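Local coordinates for protein 6-phosphogluconate dehydrogenase, NAD-binding (Mycolicibacterium smegmatis MC2 155, PDB 6SMT) that acts as an S-enantioselective imine reductase that binds NADPH, which would serve as hydride donor for turning imines into amines, at residues B[79-84]-B[107-112]; B[72-77]-B[98-103]; B[94-99]-B[119-124]; B[14-19]-B[62-67]. All blocks are in the same frame, centred on the assembly; numbering follows the deposited sequence. Where two conformers were deposited one is given.

Following the chain from its N terminus, interaction 4 closes the first loop, bringing 62-67, on helix 60-65 and the turn that follows, back to 14-19, the end of strand 12-16 and the start of the NADPH-binding loop. The remaining three contacts lie further along the chain. Interaction 2 opens at 72-77 and closes at 98-103; within that span interaction 1 opens at 79-84, to close later at 107-112. Interaction 1 crosses both interaction 2 and interaction 3, whereas interaction 3, running from 94-99 to 119-124, begins on the stretch where interaction 2 ends, the two sharing Gly98 and Leu99. Together they tie successive strands, the helices over them and the cofactor-binding loops into one Rossmann-type layer.

Interaction 1 (B[79-84]-B[107-112]); sequences AVDAIL and ARRTAK. With NDP (NADPH dihydro-nicotinamide-adenine-dinucleotide phosphate), chain L.
In the Rossmann-type NADPH-binding domain, helices 77-87 and 104-116 lie next to each other on one face of the sheet, and Asp81 and Thr110 join them. The axes of 79-84 and 107-112 run almost parallel, 5° apart, with a closest approach of 10.6 Å. So wide a spacing leaves the contact to side chains, and a buried polar pair fills its middle. Thr110 OG1 donates to Asp81 OD1 at 2.6 Å, meeting the syn lone pair on the side of the other carboxylate oxygen. The same hydroxyl is also hydrogen-bonded to His77 ND1 and to a water, partners that would restrict its rotation.

The threonine divides its two branches between different kinds of contact. With OG1 beside the backbone N (chi1 -62°), CG2 turns toward the apolar side, where it meets Val80 CG1 at 3.8 Å and Leu84 CD1 at 3.7 Å, crossing both side chains at about a right angle. Solvent enters on the other flank. One water donates to both Asp81 OD2 and Thr110 OG1; a second donates to Asp81 OD2 and accepts from Arg109 NH1 at 3.0 Å, in the guanidinium plane. The arginine thus reaches the carboxylate through water, and nearby positive charge probably stabilises the aspartate as an anion.

On its far flank helix 77-87 meets the cofactor: Ala79 CB lies 3.5 Å from adenine C5A of NADPH, and Ile83 CD1 touches C2A. Parallel neighbouring helices over a parallel sheet, one of them flanking the adenine, are typical of the dinucleotide-binding Rossmann fold.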
# COMPACT_ATOMS: atom_id res chain seq x y z
N ALA B 79 13.66 -15.63 20.40
CA ALA B 79 14.99 -15.06 20.69
C ALA B 79 14.91 -14.23 21.93
O ALA B 79 15.81 -14.32 22.80
CB ALA B 79 15.46 -14.29 19.52
N VAL B 80 13.92 -13.33 22.11
CA VAL B 80 13.81 -12.55 23.35
C VAL B 80 13.85 -13.47 24.57
O VAL B 80 14.57 -13.16 25.50
CB VAL B 80 12.52 -11.71 23.38
CG1 VAL B 80 12.28 -11.02 24.71
CG2 VAL B 80 12.55 -10.67 22.27
N ASP B 81 13.02 -14.51 24.53
CA ASP B 81 12.83 -15.34 25.74
C ASP B 81 14.11 -16.16 25.98
O ASP B 81 14.47 -16.34 27.17
CB ASP B 81 11.61 -16.21 25.57
CG ASP B 81 10.31 -15.38 25.58
OD1 ASP B 81 10.34 -14.16 25.96
OD2 ASP B 81 9.23 -15.98 25.31
N ALA B 82 14.82 -16.52 24.93
CA ALA B 82 16.12 -17.23 25.12
C ALA B 82 17.14 -16.27 25.77
O ALA B 82 17.96 -16.69 26.67
CB ALA B 82 16.63 -17.76 23.82
N ILE B 83 17.16 -14.99 25.38
CA ILE B 83 18.07 -14.01 25.99
C ILE B 83 17.67 -13.77 27.43
O ILE B 83 18.55 -13.75 28.31
CB ILE B 83 18.07 -12.73 25.15
CG1 ILE B 83 18.69 -12.98 23.80
CG2 ILE B 83 18.68 -11.56 25.89
CD1 ILE B 83 18.35 -11.86 22.77
N LEU B 84 16.41 -13.60 27.74
CA LEU B 84 15.98 -13.33 29.12
C LEU B 84 16.25 -14.59 29.96
O LEU B 84 16.68 -14.40 31.12
CB LEU B 84 14.50 -12.96 29.10
CG LEU B 84 14.22 -11.60 28.47
CD1 LEU B 84 12.70 -11.42 28.40
CD2 LEU B 84 14.87 -10.46 29.23
N ALA B 107 3.95 -11.34 23.55
CA ALA B 107 4.28 -10.18 24.39
C ALA B 107 3.82 -10.41 25.83
O ALA B 107 4.56 -10.11 26.76
CB ALA B 107 3.64 -8.99 23.80
N ARG B 108 2.63 -10.98 26.00
CA ARG B 108 2.10 -11.28 27.37
C ARG B 108 2.95 -12.37 28.03
O ARG B 108 3.21 -12.28 29.21
CB ARG B 108 0.64 -11.70 27.24
CG ARG B 108 -0.33 -10.63 26.75
CD ARG B 108 -1.76 -11.17 26.47
NE ARG B 108 -2.57 -10.17 25.82
CZ ARG B 108 -3.07 -10.25 24.67
NH1 ARG B 108 -3.09 -11.42 24.00
NH2 ARG B 108 -3.72 -9.19 24.22
N ARG B 109 3.40 -13.34 27.28
CA ARG B 109 4.24 -14.41 27.83
C ARG B 109 5.53 -13.82 28.32
O ARG B 109 6.01 -14.16 29.42
CB ARG B 109 4.50 -15.46 26.77
CG ARG B 109 5.20 -16.71 27.30
CD ARG B 109 5.78 -17.60 26.25
NE ARG B 109 4.81 -18.14 25.36
CZ ARG B 109 5.12 -19.05 24.45
NH1 ARG B 109 6.36 -19.50 24.34
NH2 ARG B 109 4.19 -19.51 23.63
N THR B 110 6.16 -13.00 27.50
CA THR B 110 7.43 -12.39 27.90
C THR B 110 7.22 -11.48 29.13
O THR B 110 8.08 -11.46 30.02
CB THR B 110 8.04 -11.61 26.69
OG1 THR B 110 8.30 -12.55 25.64
CG2 THR B 110 9.30 -10.91 27.08
N ALA B 111 6.12 -10.74 29.22
CA ALA B 111 5.82 -9.91 30.39
C ALA B 111 5.85 -10.77 31.66
O ALA B 111 6.45 -10.37 32.64
CB ALA B 111 4.49 -9.25 30.21
N LYS B 112 5.28 -11.97 31.57
CA LYS B 112 5.22 -12.81 32.76
C LYS B 112 6.59 -13.40 33.03
O LYS B 112 6.96 -13.50 34.26
CB LYS B 112 4.18 -13.91 32.60
CG LYS B 112 2.74 -13.40 32.67
CD LYS B 112 1.69 -14.47 32.70
CE LYS B 112 0.27 -13.94 32.64
NZ LYS B 112 -0.11 -13.56 31.25
PA NDP L . 16.40 -9.12 12.71
O1A NDP L . 14.90 -9.14 12.86
O2A NDP L . 17.04 -9.67 11.48
O5B NDP L . 17.03 -9.77 14.01
C5B NDP L . 18.47 -9.86 14.05
C4B NDP L . 18.90 -9.80 15.50
O4B NDP L . 18.32 -10.90 16.25
C3B NDP L . 20.43 -9.97 15.64
O3B NDP L . 20.90 -9.24 16.76
C2B NDP L . 20.54 -11.46 15.88
O2B NDP L . 21.71 -11.94 16.53
C1B NDP L . 19.39 -11.62 16.85
N9A NDP L . 18.96 -13.00 17.05
C8A NDP L . 18.32 -13.84 16.16
N7A NDP L . 18.06 -15.02 16.67
C5A NDP L . 18.55 -14.97 17.97
C6A NDP L . 18.63 -15.92 19.02
N6A NDP L . 18.09 -17.13 18.98
N1A NDP L . 19.23 -15.51 20.17
C2A NDP L . 19.74 -14.28 20.26
N3A NDP L . 19.74 -13.32 19.33
C4A NDP L . 19.16 -13.74 18.20
O3 NDP L . 17.02 -7.65 12.86
PN NDP L . 16.56 -6.16 12.81
O1N NDP L . 17.58 -5.38 13.52
O2N NDP L . 16.25 -5.78 11.41
O5D NDP L . 15.15 -6.11 13.58
C5D NDP L . 15.08 -6.36 14.98
C4D NDP L . 13.62 -6.29 15.35
O4D NDP L . 13.16 -4.93 15.09
C3D NDP L . 12.67 -7.23 14.59
O3D NDP L . 11.69 -7.82 15.43
C2D NDP L . 12.01 -6.30 13.59
O2D NDP L . 10.72 -6.69 13.14
C1D NDP L . 11.97 -4.97 14.31
N1N NDP L . 11.99 -3.80 13.41
C2N NDP L . 12.97 -3.66 12.47
C3N NDP L . 12.96 -2.64 11.57
C7N NDP L . 14.00 -2.48 10.54
O7N NDP L . 13.84 -1.52 9.75
N7N NDP L . 15.06 -3.27 10.48
C4N NDP L . 11.87 -1.68 11.57
C5N NDP L . 10.89 -1.84 12.63
C6N NDP L . 10.97 -2.82 13.50
P2B NDP L . 23.03 -12.16 15.61
O1X NDP L . 23.96 -13.00 16.54
O2X NDP L . 22.58 -12.98 14.40
O3X NDP L . 23.60 -10.87 15.19
O HOH W 1 7.10 -14.87 24.40
O HOH W 2 8.92 -18.57 25.59

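Interaction 2 (B[72-77]-B[98-103]); sequences VNVVDH and GLSSDT. With NDP (NADPH dihydro-nicotinamide-adenine-dinucleotide phosphate), chain L.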
# COMPACT_ATOMS: atom_id res chain seq x y z
N VAL B 72 15.23 -5.03 24.21
CA VAL B 72 15.54 -6.29 23.53
C VAL B 72 15.01 -6.25 22.09
O VAL B 72 13.81 -6.20 21.88
CB VAL B 72 15.03 -7.51 24.29
CG1 VAL B 72 15.59 -8.74 23.65
CG2 VAL B 72 15.33 -7.44 25.80
N ASN B 73 15.93 -6.13 21.13
CA ASN B 73 15.59 -5.84 19.72
C ASN B 73 16.17 -6.94 18.85
O ASN B 73 17.29 -6.77 18.33
CB ASN B 73 16.04 -4.44 19.36
CG ASN B 73 15.66 -4.04 17.95
OD1 ASN B 73 16.55 -3.87 17.10
ND2 ASN B 73 14.35 -3.95 17.68
N VAL B 74 15.46 -8.05 18.73
CA VAL B 74 15.91 -9.24 18.00
C VAL B 74 14.77 -9.74 17.12
O VAL B 74 13.68 -9.17 17.12
CB VAL B 74 16.46 -10.28 18.97
CG1 VAL B 74 17.75 -9.82 19.63
CG2 VAL B 74 15.44 -10.69 19.99
N VAL B 75 15.00 -10.83 16.42
CA VAL B 75 14.07 -11.23 15.33
C VAL B 75 12.69 -11.55 15.87
O VAL B 75 11.73 -11.11 15.25
CB VAL B 75 14.65 -12.38 14.51
CG1 VAL B 75 14.81 -13.64 15.34
CG2 VAL B 75 13.74 -12.63 13.29
N ASP B 76 12.53 -12.25 16.99
CA ASP B 76 11.22 -12.65 17.49
C ASP B 76 11.28 -12.93 18.98
O ASP B 76 12.35 -12.78 19.60
CB ASP B 76 10.69 -13.85 16.70
CG ASP B 76 11.51 -15.15 16.88
OD1 ASP B 76 12.38 -15.25 17.72
OD2 ASP B 76 11.33 -16.14 16.02
N HIS B 77 10.14 -13.32 19.59
CA HIS B 77 10.07 -13.59 21.03
C HIS B 77 10.69 -14.95 21.37
O HIS B 77 11.05 -15.05 22.52
CB HIS B 77 8.70 -13.32 21.62
CG HIS B 77 8.51 -11.87 21.90
ND1 HIS B 77 8.32 -11.40 23.20
CD2 HIS B 77 8.64 -10.75 21.11
CE1 HIS B 77 8.25 -10.06 23.20
NE2 HIS B 77 8.43 -9.63 21.91
N GLY B 98 10.54 -5.06 25.47
CA GLY B 98 10.63 -5.89 24.29
C GLY B 98 10.37 -5.01 23.09
O GLY B 98 9.36 -4.31 23.08
N LEU B 99 11.25 -5.02 22.13
CA LEU B 99 11.09 -4.29 20.85
C LEU B 99 11.30 -5.27 19.74
O LEU B 99 12.00 -4.96 18.74
CB LEU B 99 12.06 -3.08 20.79
CG LEU B 99 11.81 -2.02 21.80
CD1 LEU B 99 12.94 -0.97 21.69
CD2 LEU B 99 10.47 -1.34 21.65
N SER B 100 10.74 -6.44 19.78
CA SER B 100 10.94 -7.53 18.83
C SER B 100 9.59 -7.98 18.31
O SER B 100 8.72 -8.38 19.14
CB SER B 100 11.69 -8.70 19.50
OG SER B 100 12.95 -8.22 20.04
N SER B 101 9.33 -7.90 17.02
CA SER B 101 7.95 -8.08 16.52
C SER B 101 7.45 -9.51 16.69
O SER B 101 8.15 -10.43 16.21
CB SER B 101 7.95 -7.60 15.05
OG SER B 101 6.59 -7.65 14.57
N ASP B 102 6.33 -9.71 17.32
CA ASP B 102 5.71 -11.02 17.50
C ASP B 102 4.27 -10.80 17.96
O ASP B 102 3.78 -9.65 17.96
CB ASP B 102 6.51 -11.88 18.51
CG ASP B 102 6.52 -13.37 18.26
OD1 ASP B 102 5.45 -13.92 17.84
OD2 ASP B 102 7.59 -14.02 18.49
N THR B 103 3.54 -11.91 18.24
CA THR B 103 2.10 -11.82 18.49
C THR B 103 1.78 -11.27 19.87
O THR B 103 2.61 -11.22 20.80
CB THR B 103 1.47 -13.18 18.37
OG1 THR B 103 1.97 -13.98 19.46
CG2 THR B 103 1.80 -13.81 17.05
PA NDP L . 16.40 -9.12 12.71
O1A NDP L . 14.90 -9.14 12.86
O2A NDP L . 17.04 -9.67 11.48
O5B NDP L . 17.03 -9.77 14.01
C5B NDP L . 18.47 -9.86 14.05
C4B NDP L . 18.90 -9.80 15.50
O4B NDP L . 18.32 -10.90 16.25
C3B NDP L . 20.43 -9.97 15.64
O3B NDP L . 20.90 -9.24 16.76
C2B NDP L . 20.54 -11.46 15.88
O2B NDP L . 21.71 -11.94 16.53
C1B NDP L . 19.39 -11.62 16.85
N9A NDP L . 18.96 -13.00 17.05
C8A NDP L . 18.32 -13.84 16.16
N7A NDP L . 18.06 -15.02 16.67
C5A NDP L . 18.55 -14.97 17.97
C6A NDP L . 18.63 -15.92 19.02
N6A NDP L . 18.09 -17.13 18.98
N1A NDP L . 19.23 -15.51 20.17
C2A NDP L . 19.74 -14.28 20.26
N3A NDP L . 19.74 -13.32 19.33
C4A NDP L . 19.16 -13.74 18.20
O3 NDP L . 17.02 -7.65 12.86
PN NDP L . 16.56 -6.16 12.81
O1N NDP L . 17.58 -5.38 13.52
O2N NDP L . 16.25 -5.78 11.41
O5D NDP L . 15.15 -6.11 13.58
C5D NDP L . 15.08 -6.36 14.98
C4D NDP L . 13.62 -6.29 15.35
O4D NDP L . 13.16 -4.93 15.09
C3D NDP L . 12.67 -7.23 14.59
O3D NDP L . 11.69 -7.82 15.43
C2D NDP L . 12.01 -6.30 13.59
O2D NDP L . 10.72 -6.69 13.14
C1D NDP L . 11.97 -4.97 14.31
N1N NDP L . 11.99 -3.80 13.41
C2N NDP L . 12.97 -3.66 12.47
C3N NDP L . 12.96 -2.64 11.57
C7N NDP L . 14.00 -2.48 10.54
O7N NDP L . 13.84 -1.52 9.75
N7N NDP L . 15.06 -3.27 10.48
C4N NDP L . 11.87 -1.68 11.57
C5N NDP L . 10.89 -1.84 12.63
C6N NDP L . 10.97 -2.82 13.50
P2B NDP L . 23.03 -12.16 15.61
O1X NDP L . 23.96 -13.00 16.54
O2X NDP L . 22.58 -12.98 14.40
O3X NDP L . 23.60 -10.87 15.19
O HOH W 3 9.61 -10.93 13.61
O HOH W 4 8.35 -6.91 21.58
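Ser100 fits between the backbones of Val72 and Val74, at the tightly packed centre of two loops that leave adjacent parallel strands. Its OG lies beside the backbone N (chi1 -57°), and from there it accepts from Val74 N at 2.8 Å in an almost straight bond of 176° while donating to Val72 O at 2.9 Å. That carbonyl is gripped twice, because Leu99 N reaches it from the opposite face of its plane, 2.8 Å away. Asn73 adds a further tie: with CG anti to the backbone N (chi1 -176°), its ND2 donates to Leu99 O at 2.8 Å and makes a weak bond to the nicotinamide ribose oxygen O4D of NADPH. The nicotinamide ribose is held from the other loop as well, by Ser101 N donating to O3D at 2.8 Å. The buried pair Asp102 and His77 belongs to this tight part too. Asp102 OD2 accepts from His77 N at 2.9 Å through its anti lone pair, while OD1 takes Thr103 N, so both carboxylate oxygens bind backbone. The His77 ring stands nearly perpendicular to this carboxylate and turns its edge to Ser100 O; its ND1 is paired with Thr110.

The packing opens out at Val75 and Asp76, which are partly exposed. Here a water donates to Val75 O and Ser101 O, bridging the loops, and Ser246 and His250 of the second subunit border this side.

Among its neighbours, the contact continues strands 69-72 and 95-98. Asp76 and Thr103 N-cap helices 77-87 and 104-116, Val80 lies against Ser100, and Met21 and Leu25 of helix 20-31 pack on Asn73.

Interaction 3 (B[94-99]-B[119-124]); sequences RTVIGL and GRYLDG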
# COMPACT_ATOMS: atom_id res chain seq x y z
N ARG B 94 14.70 -4.05 37.66
CA ARG B 94 14.97 -3.24 36.47
C ARG B 94 13.77 -3.33 35.54
O ARG B 94 12.85 -4.05 35.78
CB ARG B 94 16.21 -3.80 35.79
CG ARG B 94 17.48 -3.70 36.65
CD ARG B 94 18.72 -4.32 36.05
NE ARG B 94 19.73 -4.50 37.10
CZ ARG B 94 20.51 -3.57 37.54
NH1 ARG B 94 20.60 -2.42 36.89
NH2 ARG B 94 21.32 -3.82 38.57
N THR B 95 13.83 -2.57 34.46
CA THR B 95 12.75 -2.55 33.44
C THR B 95 13.28 -3.13 32.16
O THR B 95 14.36 -2.74 31.70
CB THR B 95 12.30 -1.11 33.16
OG1 THR B 95 11.75 -0.62 34.40
CG2 THR B 95 11.19 -1.07 32.11
N VAL B 96 12.55 -4.05 31.55
CA VAL B 96 12.91 -4.64 30.25
C VAL B 96 11.81 -4.18 29.29
O VAL B 96 10.61 -4.24 29.63
CB VAL B 96 12.88 -6.17 30.31
CG1 VAL B 96 13.02 -6.79 28.95
CG2 VAL B 96 13.98 -6.65 31.27
N ILE B 97 12.20 -3.70 28.11
CA ILE B 97 11.23 -3.37 27.05
C ILE B 97 11.52 -4.28 25.88
O ILE B 97 12.60 -4.22 25.26
CB ILE B 97 11.27 -1.89 26.65
CG1 ILE B 97 11.02 -1.04 27.89
CG2 ILE B 97 10.29 -1.62 25.54
CD1 ILE B 97 10.97 0.47 27.59
N GLY B 98 10.54 -5.06 25.47
CA GLY B 98 10.63 -5.89 24.29
C GLY B 98 10.37 -5.01 23.09
O GLY B 98 9.36 -4.31 23.08
N LEU B 99 11.25 -5.02 22.13
CA LEU B 99 11.09 -4.29 20.85
C LEU B 99 11.30 -5.27 19.74
O LEU B 99 12.00 -4.96 18.74
CB LEU B 99 12.06 -3.08 20.79
CG LEU B 99 11.81 -2.02 21.80
CD1 LEU B 99 12.94 -0.97 21.69
CD2 LEU B 99 10.47 -1.34 21.65
N GLY B 119 11.50 -8.39 37.55
CA GLY B 119 11.59 -7.21 36.66
C GLY B 119 10.22 -6.64 36.35
O GLY B 119 9.16 -7.23 36.71
N ARG B 120 10.23 -5.52 35.64
CA ARG B 120 9.06 -4.75 35.12
C ARG B 120 9.15 -4.89 33.59
O ARG B 120 10.30 -5.06 33.11
CB ARG B 120 9.21 -3.34 35.72
CG ARG B 120 8.86 -3.29 37.21
CD ARG B 120 8.76 -1.90 37.79
NE ARG B 120 10.01 -1.21 37.64
CZ ARG B 120 10.17 0.10 37.74
NH1 ARG B 120 9.13 0.86 37.96
NH2 ARG B 120 11.37 0.63 37.61
N TYR B 121 8.02 -4.90 32.90
CA TYR B 121 8.07 -5.07 31.43
C TYR B 121 7.17 -4.09 30.76
O TYR B 121 6.01 -3.93 31.15
CB TYR B 121 7.65 -6.50 31.05
CG TYR B 121 7.77 -6.81 29.58
CD1 TYR B 121 9.00 -7.02 29.00
CD2 TYR B 121 6.67 -6.90 28.79
CE1 TYR B 121 9.11 -7.33 27.67
CE2 TYR B 121 6.76 -7.25 27.46
CZ TYR B 121 7.99 -7.40 26.86
OH TYR B 121 8.13 -7.74 25.53
N LEU B 122 7.65 -3.49 29.68
CA LEU B 122 6.78 -2.85 28.67
C LEU B 122 6.98 -3.62 27.38
O LEU B 122 8.12 -4.02 27.08
CB LEU B 122 7.07 -1.38 28.40
CG LEU B 122 6.88 -0.49 29.59
CD1 LEU B 122 7.43 0.91 29.26
CD2 LEU B 122 5.42 -0.40 29.95
N ASP B 123 5.97 -3.77 26.55
CA ASP B 123 6.14 -4.27 25.18
C ASP B 123 6.08 -3.09 24.23
O ASP B 123 5.29 -2.15 24.45
CB ASP B 123 5.03 -5.26 24.79
CG ASP B 123 5.50 -6.07 23.57
OD1 ASP B 123 6.58 -6.73 23.68
OD2 ASP B 123 4.86 -5.95 22.45
N GLY B 124 6.93 -3.07 23.22
CA GLY B 124 6.92 -1.99 22.24
C GLY B 124 7.06 -2.51 20.82
O GLY B 124 7.43 -3.64 20.61
O HOH W 5 11.72 -3.07 38.33
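Tyr121 leans across its neighbouring strand toward Gly98, the clearest side-chain feature in this parallel pairing of strands 95-98 and 120-126. With CG anti to the backbone N (chi1 -175°), the ring extends along the sheet surface obliquely to Val96, whose CG1 lies 4.0 Å from CD1. Because Gly98 bears no side chain, Tyr121 OH can come within 3.3 Å of its CA. The hydroxyl then donates to Asp123 OD1 at 2.6 Å, using the anti lone pair; the acceptor is two residues on and on the same face, so this bond fixes the far end of the ring.

On the opposite face Ile97 and Leu122 lie side by side, pointing the same way, their CD1 atoms 3.9 Å apart. Ile97 CG1 and Leu122 CG both lie beside the backbone N (Leu122 chi1 -62°), which sends the two chains out together. Farther along, Leu99 CD2 rests on Gly124 CA at 3.7 Å. Near the start of the strands Thr95 OG1 sits over a face of the Arg120 guanidinium, although Arg120 was modelled in two conformers and this detail is tentative. Thr95 OG1 is hydrogen-bonded to His152, and Arg120 forms a salt bridge with Glu151.

Five backbone hydrogen bonds join the strands, from Arg120 N to Arg94 O at one end to Gly124 N to Gly98 O (2.7 Å) at the other. Within the beta-alpha-beta unit, helix 104-116 makes the crossover and packs on Tyr121 and Asp123. Helix 146-156 lies against Thr95, Ile97 and Leu122, while strand 69-72 flanks 95-98 on its other edge.

Interaction 4 (B[14-19]-B[62-67]); sequences TVLGLG and AAIAAS. With NDP (NADPH dihydro-nicotinamide-adenine-dinucleotide phosphate), chain L.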
# COMPACT_ATOMS: atom_id res chain seq x y z
N THR B 14 20.61 -0.42 28.31
CA THR B 14 21.23 -1.57 27.65
C THR B 14 20.43 -1.90 26.39
O THR B 14 19.18 -1.87 26.44
CB THR B 14 21.29 -2.81 28.51
OG1 THR B 14 22.24 -2.50 29.55
CG2 THR B 14 21.77 -4.04 27.80
N VAL B 15 21.09 -2.13 25.28
CA VAL B 15 20.47 -2.69 24.06
C VAL B 15 20.99 -4.09 23.88
O VAL B 15 22.18 -4.30 23.76
CB VAL B 15 20.71 -1.83 22.82
CG1 VAL B 15 19.97 -2.41 21.64
CG2 VAL B 15 20.25 -0.40 23.05
N LEU B 16 20.10 -5.07 23.80
CA LEU B 16 20.37 -6.49 23.49
C LEU B 16 19.82 -6.74 22.09
O LEU B 16 18.59 -6.67 21.89
CB LEU B 16 19.77 -7.44 24.52
CG LEU B 16 20.23 -7.18 25.95
CD1 LEU B 16 19.23 -6.44 26.78
CD2 LEU B 16 20.63 -8.46 26.70
N GLY B 17 20.71 -7.05 21.17
CA GLY B 17 20.41 -7.28 19.79
C GLY B 17 20.93 -6.15 18.93
O GLY B 17 20.54 -4.98 19.11
N LEU B 18 21.94 -6.45 18.09
CA LEU B 18 22.71 -5.48 17.31
C LEU B 18 22.60 -5.80 15.84
O LEU B 18 23.61 -5.61 15.08
CB LEU B 18 24.17 -5.33 17.84
CG LEU B 18 24.29 -4.98 19.29
CD1 LEU B 18 25.78 -4.91 19.68
CD2 LEU B 18 23.62 -3.65 19.62
N GLY B 19 21.45 -6.25 15.36
CA GLY B 19 21.15 -6.13 13.93
C GLY B 19 20.98 -4.67 13.55
O GLY B 19 21.24 -3.80 14.34
N ALA B 62 25.10 -9.79 32.43
CA ALA B 62 25.97 -8.63 32.69
C ALA B 62 25.46 -7.38 31.96
O ALA B 62 25.48 -6.30 32.57
CB ALA B 62 27.39 -8.93 32.29
N ALA B 63 24.92 -7.58 30.78
CA ALA B 63 24.36 -6.43 30.01
C ALA B 63 23.18 -5.82 30.78
O ALA B 63 23.14 -4.61 30.93
CB ALA B 63 24.01 -6.91 28.64
N ILE B 64 22.22 -6.64 31.17
CA ILE B 64 21.01 -6.15 31.85
C ILE B 64 21.38 -5.56 33.22
O ILE B 64 20.94 -4.49 33.60
CB ILE B 64 19.95 -7.26 31.89
CG1 ILE B 64 19.43 -7.46 30.47
CG2 ILE B 64 18.86 -6.89 32.87
CD1 ILE B 64 18.54 -8.61 30.34
N ALA B 65 22.33 -6.22 33.92
CA ALA B 65 22.71 -5.69 35.25
C ALA B 65 23.40 -4.35 35.18
O ALA B 65 23.44 -3.65 36.23
CB ALA B 65 23.61 -6.71 35.94
N ALA B 66 23.90 -3.92 34.02
CA ALA B 66 24.62 -2.65 33.87
C ALA B 66 23.69 -1.44 33.92
O ALA B 66 24.17 -0.31 34.12
CB ALA B 66 25.40 -2.67 32.63
N SER B 67 22.39 -1.61 33.66
CA SER B 67 21.48 -0.50 33.40
C SER B 67 20.13 -0.57 34.11
O SER B 67 19.65 -1.65 34.43
CB SER B 67 21.24 -0.37 31.89
OG SER B 67 22.45 -0.35 31.13
PA NDP L . 16.40 -9.12 12.71
O1A NDP L . 14.90 -9.14 12.86
O2A NDP L . 17.04 -9.67 11.48
O5B NDP L . 17.03 -9.77 14.01
C5B NDP L . 18.47 -9.86 14.05
C4B NDP L . 18.90 -9.80 15.50
O4B NDP L . 18.32 -10.90 16.25
C3B NDP L . 20.43 -9.97 15.64
O3B NDP L . 20.90 -9.24 16.76
C2B NDP L . 20.54 -11.46 15.88
O2B NDP L . 21.71 -11.94 16.53
C1B NDP L . 19.39 -11.62 16.85
N9A NDP L . 18.96 -13.00 17.05
C8A NDP L . 18.32 -13.84 16.16
N7A NDP L . 18.06 -15.02 16.67
C5A NDP L . 18.55 -14.97 17.97
C6A NDP L . 18.63 -15.92 19.02
N6A NDP L . 18.09 -17.13 18.98
N1A NDP L . 19.23 -15.51 20.17
C2A NDP L . 19.74 -14.28 20.26
N3A NDP L . 19.74 -13.32 19.33
C4A NDP L . 19.16 -13.74 18.20
O3 NDP L . 17.02 -7.65 12.86
PN NDP L . 16.56 -6.16 12.81
O1N NDP L . 17.58 -5.38 13.52
O2N NDP L . 16.25 -5.78 11.41
O5D NDP L . 15.15 -6.11 13.58
C5D NDP L . 15.08 -6.36 14.98
C4D NDP L . 13.62 -6.29 15.35
O4D NDP L . 13.16 -4.93 15.09
C3D NDP L . 12.67 -7.23 14.59
O3D NDP L . 11.69 -7.82 15.43
C2D NDP L . 12.01 -6.30 13.59
O2D NDP L . 10.72 -6.69 13.14
C1D NDP L . 11.97 -4.97 14.31
N1N NDP L . 11.99 -3.80 13.41
C2N NDP L . 12.97 -3.66 12.47
C3N NDP L . 12.96 -2.64 11.57
C7N NDP L . 14.00 -2.48 10.54
O7N NDP L . 13.84 -1.52 9.75
N7N NDP L . 15.06 -3.27 10.48
C4N NDP L . 11.87 -1.68 11.57
C5N NDP L . 10.89 -1.84 12.63
C6N NDP L . 10.97 -2.82 13.50
P2B NDP L . 23.03 -12.16 15.61
O1X NDP L . 23.96 -13.00 16.54
O2X NDP L . 22.58 -12.98 14.40
O3X NDP L . 23.60 -10.87 15.19
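Thr14, on the first strand of the Rossmann-type domain, meets helix 60-65 and the turn that follows through two kinds of interaction, polar and apolar. The polar group centres on its hydroxyl. Thr14 OG1 donates to Ala63 O at 2.7 Å, coming from above the carbonyl plane rather than along a lone pair. Ala66 N approaches the same oxygen from the opposite face, 3.3 Å away, so this carbonyl has one donor from Ala66 and one from Thr14. Ser67 OG stands 2.7 Å from Thr14 OG1; the two hydroxyls are hydrogen-bonded, with the direction unsettled.

The apolar group begins on the other branch of the threonine. Setting OG1 beside the backbone N (chi1 -68°) directs CG2 to Ala63 CB, at 3.7 Å. Two residues on, on the same side of the strand, Leu16 continues this surface: its CD1 meets Ile64 CG1 at 3.8 Å, the side chains crossing at about a right angle, and its CD2 reaches Ala63 CB at 4.2 Å.

Beyond Leu16 the strand gives way to the cofactor loop, consistent with a GxGxxG motif. Gly17 has a positive phi of 109°, a region readily open to glycine, and Leu18 N and Gly19 N each make a weak hydrogen bond to the adenosine ribose oxygen O3B of NADPH. Gly19 is the N-cap of helix 20-31.

Chemically, the contact buries hydroxyls together with methyl groups. Thr14 adds a second donor to the Ala63 carbonyl while its methyl joins the apolar packing, so one side chain secures the strand just before the cofactor loop in both ways.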